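PDB 4PQ1: putative electron transport related protein from Corynebacterium diphtheriae, which probably acts as a thioredoxin-like thiol-disulfide oxidoreductase of the DsbF type, exchanging electrons through a pair of cysteines that form a disulfide. Local coordinates for residues S63-E68 / V145-L150. Sequence-based numbering, arbitrary orientation.
Sequences SDDLQE and VTAQDL
Asp65 reaches from the flank of helix 63-73 to the first turn of helix 147-156, where its OD2 accepts a hydrogen bond from Ala147 N (2.9 Å). The amide stands above the carboxylate, 56° out of its plane, and the N-H...O angle is 141°, well short of straight. An acid suits this place: first-turn N-H groups have no carbonyl partner within their helix, and the positive end of the helix dipole would probably favour a carboxylate. The same oxygen sits close against the N-cap backbone, 3.2 Å from Thr146 CA.

Ala147, with only a methyl, lets its CA come within 4.7 Å of Asp65 CA. That methyl meets the Asp65 carboxylate and, about one turn further along helix 63-73, the end of Glu68, whose extended chain, with CG anti to the backbone N, lays OE2 3.6 Å from Ala147 CB. Deeper in, Leu66 CD2 touches Leu150 CD1 at 3.8 Å; Leu150 also packs on Val69 and strand 127-131.

Thr146 OG1 lies between the backbone N and the carbonyl carbon (chi1 64°), which brings it over the first turn to accept from Asp149 N (3.2 Å). In return Asp149 OD2, also salt-bridged to Arg143, accepts from Thr146 N (2.8 Å), on the anti side and tilted from the carboxylate plane. This capping box starts the C-terminal helix beside helix 63-73, which continues on from short helix 57-61 at the Cys56-Cys59 disulfide, in a thioredoxin-like fold.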
loop_
_atom_site.group_PDB
_atom_site.type_symbol
_atom_site.label_atom_id
_atom_site.label_comp_id
_atom_site.label_asym_id
_atom_site.label_seq_id
_atom_site.Cartn_x
_atom_site.Cartn_y
_atom_site.Cartn_z
ATOM N N SER A 63 -10.598 -5.948 -1.720
ATOM C CA SER A 63 -10.208 -6.041 -0.310
ATOM C C SER A 63 -9.830 -7.461 0.100
ATOM O O SER A 63 -8.835 -7.668 0.797
ATOM C CB SER A 63 -11.345 -5.520 0.587
ATOM O OG SER A 63 -11.029 -5.658 1.968
ATOM N N ASP A 64 -10.625 -8.437 -0.334
ATOM C CA ASP A 64 -10.353 -9.827 -0.004
ATOM C C ASP A 64 -8.998 -10.277 -0.536
ATOM O O ASP A 64 -8.293 -11.069 0.100
ATOM C CB ASP A 64 -11.436 -10.733 -0.570
ATOM C CG ASP A 64 -12.735 -10.663 0.226
ATOM O OD1 ASP A 64 -12.697 -10.273 1.417
ATOM O OD2 ASP A 64 -13.789 -11.018 -0.344
ATOM N N ASP A 65 -8.647 -9.781 -1.719
ATOM C CA ASP A 65 -7.413 -10.186 -2.371
ATOM C C ASP A 65 -6.203 -9.654 -1.613
ATOM O O ASP A 65 -5.203 -10.355 -1.444
ATOM C CB ASP A 65 -7.403 -9.714 -3.826
ATOM C CG ASP A 65 -8.049 -10.722 -4.769
ATOM O OD1 ASP A 65 -8.684 -11.690 -4.282
ATOM O OD2 ASP A 65 -7.924 -10.559 -6.000
ATOM N N LEU A 66 -6.295 -8.419 -1.139
ATOM C CA LEU A 66 -5.204 -7.853 -0.363
ATOM C C LEU A 66 -5.044 -8.647 0.930
ATOM O O LEU A 66 -3.937 -8.845 1.402
ATOM C CB LEU A 66 -5.456 -6.372 -0.081
ATOM C CG LEU A 66 -5.413 -5.444 -1.302
ATOM C CD1 LEU A 66 -6.087 -4.130 -0.969
ATOM C CD2 LEU A 66 -3.987 -5.188 -1.702
ATOM N N GLN A 67 -6.151 -9.126 1.487
ATOM C CA GLN A 67 -6.087 -9.985 2.666
ATOM C C GLN A 67 -5.342 -11.262 2.314
ATOM O O GLN A 67 -4.553 -11.782 3.099
ATOM C CB GLN A 67 -7.491 -10.319 3.201
ATOM C CG GLN A 67 -7.476 -11.135 4.503
ATOM C CD GLN A 67 -6.715 -10.435 5.621
ATOM O OE1 GLN A 67 -6.637 -9.203 5.661
ATOM N NE2 GLN A 67 -6.159 -11.212 6.538
ATOM N N GLU A 68 -5.594 -11.757 1.112
ATOM C CA GLU A 68 -4.993 -12.991 0.648
ATOM C C GLU A 68 -3.470 -12.849 0.564
ATOM O O GLU A 68 -2.721 -13.653 1.127
ATOM C CB GLU A 68 -5.583 -13.351 -0.710
ATOM C CG GLU A 68 -5.201 -14.699 -1.238
ATOM C CD GLU A 68 -5.850 -14.956 -2.576
ATOM O OE1 GLU A 68 -7.023 -14.542 -2.759
ATOM O OE2 GLU A 68 -5.178 -15.553 -3.446
ATOM N N VAL A 145 -6.135 -4.074 -8.061
ATOM C CA VAL A 145 -5.309 -5.241 -8.358
ATOM C C VAL A 145 -5.984 -6.523 -7.887
ATOM O O VAL A 145 -6.798 -6.485 -6.966
ATOM C CB VAL A 145 -3.922 -5.163 -7.683
ATOM C CG1 VAL A 145 -3.034 -4.164 -8.393
ATOM C CG2 VAL A 145 -4.052 -4.827 -6.193
ATOM N N THR A 146 -5.629 -7.649 -8.511
ATOM C CA THR A 146 -5.950 -8.971 -7.977
ATOM C C THR A 146 -4.810 -9.475 -7.116
ATOM O O THR A 146 -3.707 -8.920 -7.133
ATOM C CB THR A 146 -6.185 -10.028 -9.072
ATOM O OG1 THR A 146 -4.976 -10.217 -9.815
ATOM C CG2 THR A 146 -7.291 -9.617 -10.008
ATOM N N ALA A 147 -5.064 -10.556 -6.389
ATOM C CA ALA A 147 -4.035 -11.135 -5.542
ATOM C C ALA A 147 -2.859 -11.664 -6.386
ATOM O O ALA A 147 -1.713 -11.659 -5.939
ATOM C CB ALA A 147 -4.622 -12.230 -4.680
ATOM N N GLN A 148 -3.143 -12.072 -7.621
ATOM C CA GLN A 148 -2.126 -12.669 -8.474
ATOM C C GLN A 148 -1.245 -11.584 -9.125
ATOM O O GLN A 148 -0.066 -11.832 -9.424
ATOM C CB GLN A 148 -2.784 -13.571 -9.527
ATOM C CG GLN A 148 -1.864 -14.639 -10.147
ATOM C CD GLN A 148 -1.045 -15.414 -9.118
ATOM O OE1 GLN A 148 0.137 -15.136 -8.916
ATOM N NE2 GLN A 148 -1.669 -16.390 -8.470
ATOM N N ASP A 149 -1.813 -10.392 -9.340
ATOM C CA ASP A 149 -1.028 -9.214 -9.736
ATOM C C ASP A 149 0.141 -9.062 -8.780
ATOM O O ASP A 149 1.302 -8.968 -9.186
ATOM C CB ASP A 149 -1.864 -7.923 -9.699
ATOM C CG ASP A 149 -2.798 -7.765 -10.891
ATOM O OD1 ASP A 149 -2.416 -8.123 -12.030
ATOM O OD2 ASP A 149 -3.924 -7.243 -10.680
ATOM N N LEU A 150 -0.187 -9.068 -7.495
ATOM C CA LEU A 150 0.775 -8.798 -6.447
ATOM C C LEU A 150 1.691 -9.972 -6.214
ATOM O O LEU A 150 2.892 -9.793 -6.070
ATOM C CB LEU A 150 0.060 -8.440 -5.156
ATOM C CG LEU A 150 -0.862 -7.235 -5.335
ATOM C CD1 LEU A 150 -1.577 -6.919 -4.039
ATOM C CD2 LEU A 150 -0.068 -6.037 -5.807
#